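Local coordinates for CELL WALL surface anchor family protein (PDB 2X9Z) that forms the repeating backbone subunit of the Streptococcus pneumoniae pilus, and so probably serves in cell adhesion, at residues V68-D73 with K110-T115; I5-K10 with T254-V259; L61-G66 with L84-T89; S54-E59 with G145-P150. The protein carries 1 engineered substitution. All coordinates share one frame; numbering follows the deposited sequence. Where two conformers were deposited one is given.

Interaction 1: residues V68-D73 with K110-T115; sequences VKVTVD and KTVKIT
V70 and V112 lie side by side on the inward face of an antiparallel strand pair, V70 CG2 meeting V112 CG1 at 4.0 Å. V70 reaches its neighbour because CG2 is anti to the backbone N, with CG1 left between N and the carbonyl carbon (chi1 55°). The same V70 methyl also touches I114 CG1, and beyond it V68 CG1 rests on I114 CG2 at 3.9 Å, the two side chains pointing the same way. This row of branched aliphatic groups is the dense side of the contact. It continues into L93 and F91 of strand 90-95, across the interior of the beta sandwich that makes up this pilin domain. K69 pairs with T115 and T71 with K113 as hydrogen-bonded pairs, each closed by two nearly straight backbone bonds, while V70–I114 and V72–V112 are the intervening non-hydrogen-bonded pairs. On the outward face the packing thins out. The OG1 of T71 lies 3.5 Å from K113 CB, and the fully extended K113 chain leads away from the pair. Water 1 bonds both T71 OG1 (2.8 Å) and the carbonyl oxygen of T111. At the end of the ladder D73 takes over the acceptor's role with its side chain: T111 N donates to D73 OD1 at 3.0 Å, on the syn side, while D73 N bonds T111 O. The other oxygen, D73 OD2, receives K110 NZ in a 2.7 Å salt bridge that comes from above the carboxylate plane. Water 3 links D73 OD1 to T111 OG1, a hydroxyl that K41 also holds.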
loop_
_atom_site.group_PDB
_atom_site.type_symbol
_atom_site.label_atom_id
_atom_site.label_comp_id
_atom_site.label_asym_id
_atom_site.label_seq_id
_atom_site.Cartn_x
_atom_site.Cartn_y
_atom_site.Cartn_z
ATOM N N VAL A 68 -13.619 5.242 -7.103
ATOM C CA VAL A 68 -12.779 6.053 -6.219
ATOM C C VAL A 68 -13.271 7.495 -6.144
ATOM O O VAL A 68 -13.457 8.152 -7.175
ATOM C CB VAL A 68 -11.291 6.028 -6.642
ATOM C CG1 VAL A 68 -10.446 6.834 -5.672
ATOM C CG2 VAL A 68 -10.781 4.604 -6.716
ATOM N N LYS A 69 -13.485 7.973 -4.920
ATOM C CA LYS A 69 -13.835 9.366 -4.661
ATOM C C LYS A 69 -12.861 9.936 -3.636
ATOM O O LYS A 69 -12.423 9.234 -2.725
ATOM C CB LYS A 69 -15.261 9.471 -4.109
ATOM C CG LYS A 69 -16.340 8.802 -4.959
ATOM C CD LYS A 69 -16.895 9.727 -6.026
ATOM C CE LYS A 69 -18.208 9.199 -6.595
ATOM N NZ LYS A 69 -18.024 7.906 -7.290
ATOM N N VAL A 70 -12.500 11.202 -3.794
ATOM C CA VAL A 70 -11.565 11.828 -2.864
ATOM C C VAL A 70 -12.034 13.218 -2.438
ATOM O O VAL A 70 -12.438 14.037 -3.273
ATOM C CB VAL A 70 -10.130 11.886 -3.452
ATOM C CG1 VAL A 70 -10.114 12.588 -4.802
ATOM C CG2 VAL A 70 -9.169 12.551 -2.475
ATOM N N THR A 71 -11.979 13.463 -1.131
ATOM C CA THR A 71 -12.390 14.729 -0.544
ATOM C C THR A 71 -11.301 15.250 0.387
ATOM O O THR A 71 -10.530 14.469 0.956
ATOM C CB THR A 71 -13.705 14.586 0.276
ATOM O OG1 THR A 71 -13.512 13.641 1.337
ATOM C CG2 THR A 71 -14.864 14.136 -0.618
ATOM N N VAL A 72 -11.239 16.569 0.521
ATOM C CA VAL A 72 -10.453 17.207 1.572
ATOM C C VAL A 72 -11.421 17.993 2.451
ATOM O O VAL A 72 -12.181 18.820 1.953
ATOM C CB VAL A 72 -9.395 18.157 0.998
ATOM C CG1 VAL A 72 -8.657 18.865 2.130
ATOM C CG2 VAL A 72 -8.430 17.404 0.095
ATOM N N ASP A 73 -11.418 17.707 3.753
ATOM C CA ASP A 73 -12.385 18.281 4.687
ATOM C C ASP A 73 -13.811 18.152 4.144
ATOM O O ASP A 73 -14.629 19.062 4.260
ATOM C CB ASP A 73 -12.037 19.732 5.033
ATOM C CG ASP A 73 -10.779 19.847 5.894
ATOM O OD1 ASP A 73 -10.294 18.824 6.416
ATOM O OD2 ASP A 73 -10.263 20.967 6.058
ATOM N N LYS A 110 -5.615 19.040 8.067
ATOM C CA LYS A 110 -6.520 18.799 6.944
ATOM C C LYS A 110 -6.786 17.304 6.839
ATOM O O LYS A 110 -5.880 16.485 7.035
ATOM C CB LYS A 110 -5.924 19.316 5.626
ATOM C CG LYS A 110 -5.634 20.818 5.597
ATOM C CD LYS A 110 -6.883 21.672 5.802
ATOM C CE LYS A 110 -7.530 22.036 4.485
ATOM N NZ LYS A 110 -8.824 22.763 4.659
ATOM N N THR A 111 -8.027 16.940 6.546
ATOM C CA THR A 111 -8.402 15.537 6.479
ATOM C C THR A 111 -8.718 15.123 5.057
ATOM O O THR A 111 -9.670 15.626 4.457
ATOM C CB THR A 111 -9.637 15.267 7.344
ATOM O OG1 THR A 111 -9.342 15.610 8.705
ATOM C CG2 THR A 111 -10.036 13.807 7.269
ATOM N N VAL A 112 -7.931 14.192 4.525
ATOM C CA VAL A 112 -8.193 13.638 3.200
ATOM C C VAL A 112 -8.931 12.323 3.375
ATOM O O VAL A 112 -8.521 11.493 4.178
ATOM C CB VAL A 112 -6.889 13.376 2.408
ATOM C CG1 VAL A 112 -7.217 12.896 0.997
ATOM C CG2 VAL A 112 -6.032 14.631 2.354
ATOM N N LYS A 113 -10.022 12.139 2.639
ATOM C CA LYS A 113 -10.746 10.878 2.665
ATOM C C LYS A 113 -10.883 10.329 1.250
ATOM O O LYS A 113 -11.313 11.030 0.328
ATOM C CB LYS A 113 -12.131 11.068 3.292
ATOM C CG LYS A 113 -12.974 9.799 3.365
ATOM C CD LYS A 113 -14.253 10.071 4.145
ATOM C CE LYS A 113 -15.230 8.921 4.078
ATOM N NZ LYS A 113 -16.482 9.279 4.794
ATOM N N ILE A 114 -10.495 9.073 1.085
ATOM C CA ILE A 114 -10.604 8.383 -0.190
ATOM C C ILE A 114 -11.543 7.205 0.020
ATOM O O ILE A 114 -11.348 6.400 0.935
ATOM C CB ILE A 114 -9.240 7.857 -0.664
ATOM C CG1 ILE A 114 -8.260 9.018 -0.834
ATOM C CG2 ILE A 114 -9.389 7.052 -1.966
ATOM C CD1 ILE A 114 -6.822 8.565 -1.044
ATOM N N THR A 115 -12.582 7.112 -0.800
ATOM C CA THR A 115 -13.530 6.008 -0.690
ATOM C C THR A 115 -13.571 5.230 -1.996
ATOM O O THR A 115 -13.304 5.775 -3.074
ATOM C CB THR A 115 -14.947 6.496 -0.327
ATOM O OG1 THR A 115 -15.451 7.332 -1.373
ATOM C CG2 THR A 115 -14.936 7.293 0.965
HETATM O O HOH W 1 -12.321 14.675 3.671
HETATM O O HOH W 2 -14.185 10.599 -0.155
HETATM O O HOH W 3 -10.230 18.200 9.169
#

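Interaction 2: residues I5-K10 with T254-V259; sequences IDKDFK and TEPKVV
D6 OD1, which faces T254 OG1 at 3.9 Å, is gripped by a salt bridge from K22 and by water 4 at 3.0 Å, while D6 OD2 accepts the backbone N of N14. That water also donates to I5 O and accepts from T254 N, tying the two segments together. K22 bonds K7 O and T254 OG1 as well, so its ammonium group sits among acceptors of both segments. P256 fills the middle of the contact. Its CD lies 4.0 Å from K7 CD, the ring crossing the lysine chain at about a right angle, and its CB sits over one face of the F9 ring in a CH-pi contact 4.0 Å from the centroid. At the rim of that ring K257 O approaches CZ near the ring plane (3.4 Å). K7 is stretched out along its whole length, which carries NZ to N132, where the two side chains are covalently joined in an isopeptide bond of the kind known from Gram-positive pilins; D55 OD1 accepts a hydrogen bond from the linked nitrogen. Strand 4-9 pairs through D6 and D8 with strand 33-42, whereas K257 and V258 join strands 26-27 and 130-139 of the other sheet.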
loop_
_atom_site.group_PDB
_atom_site.type_symbol
_atom_site.label_atom_id
_atom_site.label_comp_id
_atom_site.label_asym_id
_atom_site.label_seq_id
_atom_site.Cartn_x
_atom_site.Cartn_y
_atom_site.Cartn_z
ATOM N N ILE A 5 -2.768 8.138 9.464
ATOM C CA ILE A 5 -3.634 7.456 8.507
ATOM C C ILE A 5 -4.355 6.272 9.126
ATOM O O ILE A 5 -3.860 5.660 10.068
ATOM C CB ILE A 5 -2.823 6.977 7.278
ATOM C CG1 ILE A 5 -3.742 6.513 6.145
ATOM C CG2 ILE A 5 -1.836 5.887 7.674
ATOM C CD1 ILE A 5 -3.022 6.384 4.824
ATOM N N ASP A 6 -5.533 5.972 8.597
ATOM C CA ASP A 6 -6.220 4.747 8.951
ATOM C C ASP A 6 -6.983 4.248 7.733
ATOM O O ASP A 6 -7.386 5.038 6.868
ATOM C CB ASP A 6 -7.180 4.978 10.112
ATOM C CG ASP A 6 -7.742 3.676 10.666
ATOM O OD1 ASP A 6 -7.020 2.649 10.670
ATOM O OD2 ASP A 6 -8.912 3.675 11.098
ATOM N N LYS A 7 -7.157 2.935 7.660
ATOM C CA LYS A 7 -7.957 2.330 6.619
ATOM C C LYS A 7 -8.968 1.391 7.251
ATOM O O LYS A 7 -8.625 0.595 8.124
ATOM C CB LYS A 7 -7.085 1.544 5.653
ATOM C CG LYS A 7 -7.910 0.885 4.590
ATOM C CD LYS A 7 -7.106 0.019 3.687
ATOM C CE LYS A 7 -8.021 -0.469 2.601
ATOM N NZ LYS A 7 -7.246 -1.000 1.486
ATOM N N ASP A 8 -10.216 1.470 6.805
ATOM C CA ASP A 8 -11.235 0.570 7.328
ATOM C C ASP A 8 -12.426 0.550 6.379
ATOM O O ASP A 8 -12.400 1.168 5.313
ATOM C CB ASP A 8 -11.663 1.029 8.733
ATOM C CG ASP A 8 -12.070 -0.127 9.644
ATOM O OD1 ASP A 8 -12.554 -1.169 9.150
ATOM O OD2 ASP A 8 -11.901 0.017 10.875
ATOM N N PHE A 9 -13.462 -0.174 6.765
ATOM C CA PHE A 9 -14.699 -0.154 6.001
ATOM C C PHE A 9 -15.384 1.201 6.149
ATOM O O PHE A 9 -15.052 1.982 7.045
ATOM C CB PHE A 9 -15.607 -1.294 6.456
ATOM C CG PHE A 9 -14.950 -2.639 6.370
ATOM C CD1 PHE A 9 -14.695 -3.387 7.511
ATOM C CD2 PHE A 9 -14.551 -3.140 5.140
ATOM C CE1 PHE A 9 -14.063 -4.617 7.420
ATOM C CE2 PHE A 9 -13.930 -4.375 5.047
ATOM C CZ PHE A 9 -13.683 -5.112 6.194
ATOM N N LYS A 10 -16.319 1.484 5.247
ATOM C CA LYS A 10 -17.046 2.753 5.244
ATOM C C LYS A 10 -17.547 3.143 6.635
ATOM O O LYS A 10 -18.199 2.346 7.318
ATOM C CB LYS A 10 -18.217 2.687 4.257
ATOM C CG LYS A 10 -19.134 3.897 4.290
ATOM C CD LYS A 10 -20.152 3.818 3.161
ATOM C CE LYS A 10 -21.020 5.062 3.100
ATOM N NZ LYS A 10 -21.857 5.205 4.321
ATOM N N THR A 254 -3.034 0.034 9.640
ATOM C CA THR A 254 -3.540 -1.303 9.920
ATOM C C THR A 254 -4.700 -1.568 8.967
ATOM O O THR A 254 -5.380 -0.635 8.529
ATOM C CB THR A 254 -3.982 -1.474 11.383
ATOM O OG1 THR A 254 -4.919 -0.446 11.721
ATOM C CG2 THR A 254 -2.773 -1.399 12.316
ATOM N N GLU A 255 -4.908 -2.839 8.647
ATOM C CA GLU A 255 -5.731 -3.235 7.516
ATOM C C GLU A 255 -6.954 -4.028 7.973
ATOM O O GLU A 255 -6.859 -4.892 8.844
ATOM C CB GLU A 255 -4.879 -4.061 6.540
ATOM C CG GLU A 255 -3.566 -3.355 6.135
ATOM C CD GLU A 255 -2.522 -4.278 5.492
ATOM O OE1 GLU A 255 -1.510 -3.757 4.966
ATOM O OE2 GLU A 255 -2.702 -5.514 5.502
ATOM N N PRO A 256 -8.118 -3.727 7.394
ATOM C CA PRO A 256 -9.330 -4.496 7.683
ATOM C C PRO A 256 -9.300 -5.805 6.914
ATOM O O PRO A 256 -8.521 -5.951 5.974
ATOM C CB PRO A 256 -10.438 -3.591 7.135
ATOM C CG PRO A 256 -9.795 -2.921 5.960
ATOM C CD PRO A 256 -8.337 -2.716 6.344
ATOM N N LYS A 257 -10.131 -6.754 7.319
ATOM C CA LYS A 257 -10.202 -8.049 6.647
ATOM C C LYS A 257 -11.638 -8.482 6.426
ATOM O O LYS A 257 -12.537 -8.112 7.190
ATOM C CB LYS A 257 -9.479 -9.131 7.458
ATOM C CG LYS A 257 -7.981 -8.917 7.589
ATOM C CD LYS A 257 -7.368 -9.976 8.482
ATOM C CE LYS A 257 -5.877 -9.759 8.632
ATOM N NZ LYS A 257 -5.577 -8.341 8.966
ATOM N N VAL A 258 -11.858 -9.257 5.371
ATOM C CA VAL A 258 -13.151 -9.883 5.152
ATOM C C VAL A 258 -12.963 -11.391 5.070
ATOM O O VAL A 258 -11.856 -11.879 4.828
ATOM C CB VAL A 258 -13.829 -9.377 3.868
ATOM C CG1 VAL A 258 -13.995 -7.869 3.924
ATOM C CG2 VAL A 258 -13.030 -9.788 2.648
ATOM N N VAL A 259 -14.039 -12.132 5.286
ATOM C CA VAL A 259 -13.982 -13.582 5.212
ATOM C C VAL A 259 -15.357 -14.095 4.824
ATOM O O VAL A 259 -16.356 -13.398 5.003
ATOM C CB VAL A 259 -13.517 -14.190 6.555
ATOM C CG1 VAL A 259 -14.565 -13.969 7.643
ATOM C CG2 VAL A 259 -13.174 -15.673 6.399
HETATM O O HOH W 4 -4.069 2.744 10.922
#

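Interaction 3: residues L61-G66 with L84-T89; sequences LAFNKG and LTEVAT
G66 N donates to E86 OE2 at 2.8 Å in an almost straight bond (173°), meeting the oxygen on its syn side and tilted out of the carboxylate plane. The same oxygen lies 3.4 Å from K65 CA and 3.5 Å from F63 CZ, the latter approach being oblique to the ring. E86 gets there with an extended chain that crosses F63 at about a right angle, its CB in plane at the ring edge and its CG 3.9 Å from F63 CE2; ring and carboxylate planes stand 73° apart. Further along, V87 O comes within 3.5 Å of F63 CD2 and also touches K65 CE. The extended K65 chain places NZ against water 7 (2.9 Å), which in turn donates to E86 O, so the lysine reaches the second segment's backbone through solvent.

The next shell fixes these groups. F63, with CG anti to the backbone N (chi1 174°), turns its ring into the sandwich, where it meets the ring of F91 and packs on M57 and V68. E86 also leans on F91 and V68. Strand 82-87 is held at the sheet's edge by T85 pairing with D92, and T89 pairs with M57 of strand 50-57. T67 OG1 is hydrogen-bonded to N64 O, shortly before G66 in the chain.

One direct polar bond thus joins the two segments, here at the rim of the two facing sheets. A carboxylate taking a backbone N-H would probably ease the negative charge on E86, whereas F63 supplies most of the apolar surface.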
loop_
_atom_site.group_PDB
_atom_site.type_symbol
_atom_site.label_atom_id
_atom_site.label_comp_id
_atom_site.label_asym_id
_atom_site.label_seq_id
_atom_site.Cartn_x
_atom_site.Cartn_y
_atom_site.Cartn_z
ATOM N N LEU A 61 -10.693 -10.225 -3.501
ATOM C CA LEU A 61 -11.378 -8.936 -3.583
ATOM C C LEU A 61 -11.128 -8.303 -4.940
ATOM O O LEU A 61 -10.003 -7.926 -5.255
ATOM C CB LEU A 61 -10.882 -7.990 -2.490
ATOM C CG LEU A 61 -11.339 -8.277 -1.067
ATOM C CD1 LEU A 61 -10.437 -7.553 -0.084
ATOM C CD2 LEU A 61 -12.800 -7.871 -0.882
ATOM N N ALA A 62 -12.178 -8.177 -5.739
ATOM C CA ALA A 62 -12.060 -7.526 -7.039
ATOM C C ALA A 62 -12.268 -6.030 -6.875
ATOM O O ALA A 62 -13.381 -5.575 -6.614
ATOM C CB ALA A 62 -13.077 -8.088 -8.027
ATOM N N PHE A 63 -11.196 -5.263 -7.027
ATOM C CA PHE A 63 -11.291 -3.807 -6.999
ATOM C C PHE A 63 -12.339 -3.315 -8.002
ATOM O O PHE A 63 -12.332 -3.732 -9.156
ATOM C CB PHE A 63 -9.931 -3.180 -7.310
ATOM C CG PHE A 63 -9.978 -1.683 -7.445
ATOM C CD1 PHE A 63 -10.425 -0.893 -6.397
ATOM C CD2 PHE A 63 -9.608 -1.072 -8.631
ATOM C CE1 PHE A 63 -10.492 0.488 -6.526
ATOM C CE2 PHE A 63 -9.666 0.308 -8.765
ATOM C CZ PHE A 63 -10.114 1.085 -7.712
ATOM N N ASN A 64 -13.248 -2.447 -7.559
ATOM C CA ASN A 64 -14.284 -1.920 -8.450
ATOM C C ASN A 64 -13.834 -0.617 -9.119
ATOM O O ASN A 64 -13.902 0.477 -8.533
ATOM C CB ASN A 64 -15.604 -1.704 -7.694
ATOM C CG ASN A 64 -16.227 -3.005 -7.211
ATOM O OD1 ASN A 64 -15.994 -4.071 -7.779
ATOM N ND2 ASN A 64 -17.035 -2.916 -6.161
ATOM N N LYS A 65 -13.362 -0.731 -10.352
ATOM C CA LYS A 65 -12.883 0.450 -11.062
ATOM C C LYS A 65 -13.992 1.474 -11.235
ATOM O O LYS A 65 -15.146 1.117 -11.468
ATOM C CB LYS A 65 -12.309 0.068 -12.422
ATOM C CG LYS A 65 -11.088 -0.827 -12.338
ATOM C CD LYS A 65 -10.596 -1.163 -13.728
ATOM C CE LYS A 65 -9.318 -1.967 -13.682
ATOM N NZ LYS A 65 -8.906 -2.305 -15.072
ATOM N N GLY A 66 -13.637 2.749 -11.116
ATOM C CA GLY A 66 -14.585 3.830 -11.307
ATOM C C GLY A 66 -15.239 4.281 -10.012
ATOM O O GLY A 66 -16.004 5.248 -10.021
ATOM N N LEU A 84 -5.303 9.850 -10.719
ATOM C CA LEU A 84 -5.693 8.515 -10.296
ATOM C C LEU A 84 -5.339 7.512 -11.387
ATOM O O LEU A 84 -5.664 7.723 -12.557
ATOM C CB LEU A 84 -7.205 8.482 -10.052
ATOM C CG LEU A 84 -7.837 7.123 -9.745
ATOM C CD1 LEU A 84 -7.334 6.597 -8.409
ATOM C CD2 LEU A 84 -9.348 7.229 -9.737
ATOM N N THR A 85 -4.695 6.418 -10.995
ATOM C CA THR A 85 -4.430 5.315 -11.906
ATOM C C THR A 85 -5.004 4.051 -11.290
ATOM O O THR A 85 -4.643 3.674 -10.173
ATOM C CB THR A 85 -2.927 5.117 -12.147
ATOM O OG1 THR A 85 -2.348 6.348 -12.599
ATOM C CG2 THR A 85 -2.695 4.042 -13.205
ATOM N N GLU A 86 -5.909 3.413 -12.023
ATOM C CA GLU A 86 -6.585 2.217 -11.562
ATOM C C GLU A 86 -6.091 1.015 -12.342
ATOM O O GLU A 86 -5.989 1.051 -13.573
ATOM C CB GLU A 86 -8.093 2.387 -11.738
ATOM C CG GLU A 86 -8.686 3.434 -10.810
ATOM C CD GLU A 86 -10.152 3.710 -11.092
ATOM O OE1 GLU A 86 -10.461 4.402 -12.088
ATOM O OE2 GLU A 86 -10.998 3.238 -10.312
ATOM N N VAL A 87 -5.791 -0.053 -11.614
ATOM C CA VAL A 87 -5.392 -1.315 -12.219
ATOM C C VAL A 87 -6.271 -2.432 -11.663
ATOM O O VAL A 87 -7.155 -2.189 -10.833
ATOM C CB VAL A 87 -3.894 -1.614 -11.988
ATOM C CG1 VAL A 87 -3.036 -0.567 -12.685
ATOM C CG2 VAL A 87 -3.576 -1.665 -10.498
ATOM N N ALA A 88 -6.033 -3.655 -12.114
ATOM C CA ALA A 88 -6.923 -4.750 -11.759
ATOM C C ALA A 88 -7.016 -4.973 -10.252
ATOM O O ALA A 88 -8.077 -5.312 -9.732
ATOM C CB ALA A 88 -6.507 -6.040 -12.470
ATOM N N THR A 89 -5.906 -4.767 -9.552
ATOM C CA THR A 89 -5.824 -5.105 -8.133
ATOM C C THR A 89 -5.844 -3.906 -7.181
ATOM O O THR A 89 -5.633 -4.079 -5.981
ATOM C CB THR A 89 -4.561 -5.952 -7.833
ATOM O OG1 THR A 89 -3.395 -5.235 -8.256
ATOM C CG2 THR A 89 -4.629 -7.293 -8.559
HETATM O O HOH W 5 -9.053 -6.828 -8.113
HETATM O O HOH W 6 -10.705 -5.228 -10.702
HETATM O O HOH W 7 -7.914 0.350 -15.454
#

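Interaction 4: residues S54-E59 with G145-P150; sequences SDRMTE and GNTPKP
The segments 54-59 and 145-150 progress in the same direction, with the CA atoms of S54 and T147 5.3 Å apart and those of R56 and K149 6.2 Å apart. The first is the end of strand 50-57 in the beta sandwich; the second belongs to the irregular linker that leaves strand 130-139 for strand 159-166 of the separate four-stranded sheet. S54 OG lies anti to its own N, and there it accepts T147 N at 3.0 Å while also bonding D92. T147 CG2 crowds beside the hydroxyl, whereas T147 OG1 bonds D133. R56 bends at chi2 (-68°), bringing its guanidinium under K149: CE of the lysine lies over one face, 3.6 Å from R56 NH2. The two positive ends stay close, with R56 NH2 4.3 Å from K149 NZ, but E231 and D92 both form salt bridges to R56 and should offset the charge. Each cation is also tied to backbone oxygen: K149 NZ donates to T147 O, and R56 NH1 to D55 O from above the carbonyl plane. R56 NE is buried here without a polar partner, with K149 CE 3.7 Å away.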
loop_
_atom_site.group_PDB
_atom_site.type_symbol
_atom_site.label_atom_id
_atom_site.label_comp_id
_atom_site.label_asym_id
_atom_site.label_seq_id
_atom_site.Cartn_x
_atom_site.Cartn_y
_atom_site.Cartn_z
ATOM N N SER A 54 -1.289 4.581 -2.287
ATOM C CA SER A 54 -1.160 3.412 -3.137
ATOM C C SER A 54 -1.870 2.262 -2.418
ATOM O O SER A 54 -1.622 2.016 -1.239
ATOM C CB SER A 54 0.328 3.110 -3.354
ATOM O OG SER A 54 0.538 2.006 -4.215
ATOM N N ASP A 55 -2.746 1.558 -3.129
ATOM C CA ASP A 55 -3.596 0.541 -2.525
ATOM C C ASP A 55 -3.647 -0.707 -3.413
ATOM O O ASP A 55 -3.912 -0.613 -4.608
ATOM C CB ASP A 55 -4.993 1.144 -2.355
ATOM C CG ASP A 55 -5.903 0.329 -1.466
ATOM O OD1 ASP A 55 -5.620 -0.848 -1.146
ATOM O OD2 ASP A 55 -6.948 0.904 -1.094
ATOM N N ARG A 56 -3.388 -1.876 -2.836
ATOM C CA ARG A 56 -3.550 -3.138 -3.562
ATOM C C ARG A 56 -4.283 -4.125 -2.680
ATOM O O ARG A 56 -4.245 -4.018 -1.456
ATOM C CB ARG A 56 -2.201 -3.722 -3.980
ATOM C CG ARG A 56 -1.423 -2.877 -4.980
ATOM C CD ARG A 56 -2.117 -2.853 -6.350
ATOM N NE ARG A 56 -1.326 -2.173 -7.385
ATOM C CZ ARG A 56 -1.232 -0.853 -7.522
ATOM N NH1 ARG A 56 -1.859 -0.050 -6.677
ATOM N NH2 ARG A 56 -0.496 -0.337 -8.500
HETATM N N MSE A 57 -4.952 -5.094 -3.288
HETATM C CA MSE A 57 -5.719 -6.043 -2.488
HETATM C C MSE A 57 -5.589 -7.471 -2.992
HETATM O O MSE A 57 -5.216 -7.716 -4.146
HETATM C CB MSE A 57 -7.176 -5.599 -2.371
HETATM C CG MSE A 57 -7.905 -5.464 -3.695
HETATM SE SE MSE A 57 -9.336 -4.127 -3.575
HETATM C CE MSE A 57 -8.177 -2.555 -3.603
ATOM N N THR A 58 -5.868 -8.420 -2.107
ATOM C CA THR A 58 -5.684 -9.836 -2.423
ATOM C C THR A 58 -6.758 -10.317 -3.401
ATOM O O THR A 58 -7.789 -9.666 -3.574
ATOM C CB THR A 58 -5.616 -10.684 -1.144
ATOM O OG1 THR A 58 -6.791 -10.457 -0.362
ATOM C CG2 THR A 58 -4.395 -10.269 -0.319
ATOM N N GLU A 59 -6.502 -11.446 -4.053
ATOM C CA GLU A 59 -7.242 -11.799 -5.264
ATOM C C GLU A 59 -8.733 -12.090 -5.065
ATOM O O GLU A 59 -9.505 -12.018 -6.022
ATOM C CB GLU A 59 -6.558 -12.951 -6.003
ATOM C CG GLU A 59 -6.595 -14.265 -5.266
ATOM C CD GLU A 59 -6.107 -15.424 -6.120
ATOM O OE1 GLU A 59 -5.657 -15.196 -7.261
ATOM O OE2 GLU A 59 -6.174 -16.570 -5.649
ATOM N N GLY A 145 7.879 6.247 -3.843
ATOM C CA GLY A 145 7.422 5.026 -3.199
ATOM C C GLY A 145 5.952 4.710 -3.414
ATOM O O GLY A 145 5.151 5.573 -3.781
ATOM N N ASN A 146 5.598 3.455 -3.158
ATOM C CA ASN A 146 4.222 2.985 -3.291
ATOM C C ASN A 146 4.044 1.711 -2.457
ATOM O O ASN A 146 4.920 1.360 -1.665
ATOM C CB ASN A 146 3.866 2.768 -4.762
ATOM C CG ASN A 146 4.868 1.900 -5.461
ATOM O OD1 ASN A 146 5.244 0.857 -4.944
ATOM N ND2 ASN A 146 5.332 2.333 -6.629
ATOM N N THR A 147 2.919 1.018 -2.611
ATOM C CA THR A 147 2.585 -0.067 -1.693
ATOM C C THR A 147 2.973 -1.431 -2.278
ATOM O O THR A 147 3.012 -1.604 -3.492
ATOM C CB THR A 147 1.085 -0.012 -1.302
ATOM O OG1 THR A 147 0.879 -0.698 -0.061
ATOM C CG2 THR A 147 0.185 -0.600 -2.397
ATOM N N PRO A 148 3.269 -2.421 -1.413
ATOM C CA PRO A 148 3.573 -3.762 -1.944
ATOM C C PRO A 148 2.457 -4.349 -2.827
ATOM O O PRO A 148 1.267 -4.123 -2.577
ATOM C CB PRO A 148 3.769 -4.605 -0.672
ATOM C CG PRO A 148 4.301 -3.614 0.311
ATOM C CD PRO A 148 3.541 -2.334 0.034
ATOM N N LYS A 149 2.855 -5.089 -3.860
ATOM C CA LYS A 149 1.921 -5.845 -4.690
ATOM C C LYS A 149 2.014 -7.316 -4.272
ATOM O O LYS A 149 3.068 -7.937 -4.428
ATOM C CB LYS A 149 2.279 -5.718 -6.176
ATOM C CG LYS A 149 1.909 -4.385 -6.844
ATOM C CD LYS A 149 2.815 -3.238 -6.383
ATOM C CE LYS A 149 2.331 -1.874 -6.862
ATOM N NZ LYS A 149 3.183 -0.799 -6.259
ATOM N N PRO A 150 0.921 -7.882 -3.728
ATOM C CA PRO A 150 0.998 -9.283 -3.293
ATOM C C PRO A 150 1.215 -10.247 -4.455
ATOM O O PRO A 150 0.800 -9.973 -5.584
ATOM C CB PRO A 150 -0.370 -9.534 -2.650
ATOM C CG PRO A 150 -0.900 -8.192 -2.318
ATOM C CD PRO A 150 -0.356 -7.256 -3.356
#

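In the fold
Interactions 2 and 4 are largely buried, interaction 1 is partly buried, and interaction 3 lies at the surface. Interactions 1 and 3 share strand 61-72 and touch where V68 packs on F63 and L84: one is a regular backbone ladder inside a sheet, the other a side-chain and water contact between strand 61-72 of one sheet and the edge strand 82-87 of the other. Interaction 2 joins the chain's two ends across both sheets, and meets interaction 4 through the K7–D55 pair. Interactions 3 and 4 adjoin through strand 50-57. Charge pairs sit at a strand end in interaction 1 but in buried settings in interactions 2 and 4, the latter facing the second domain.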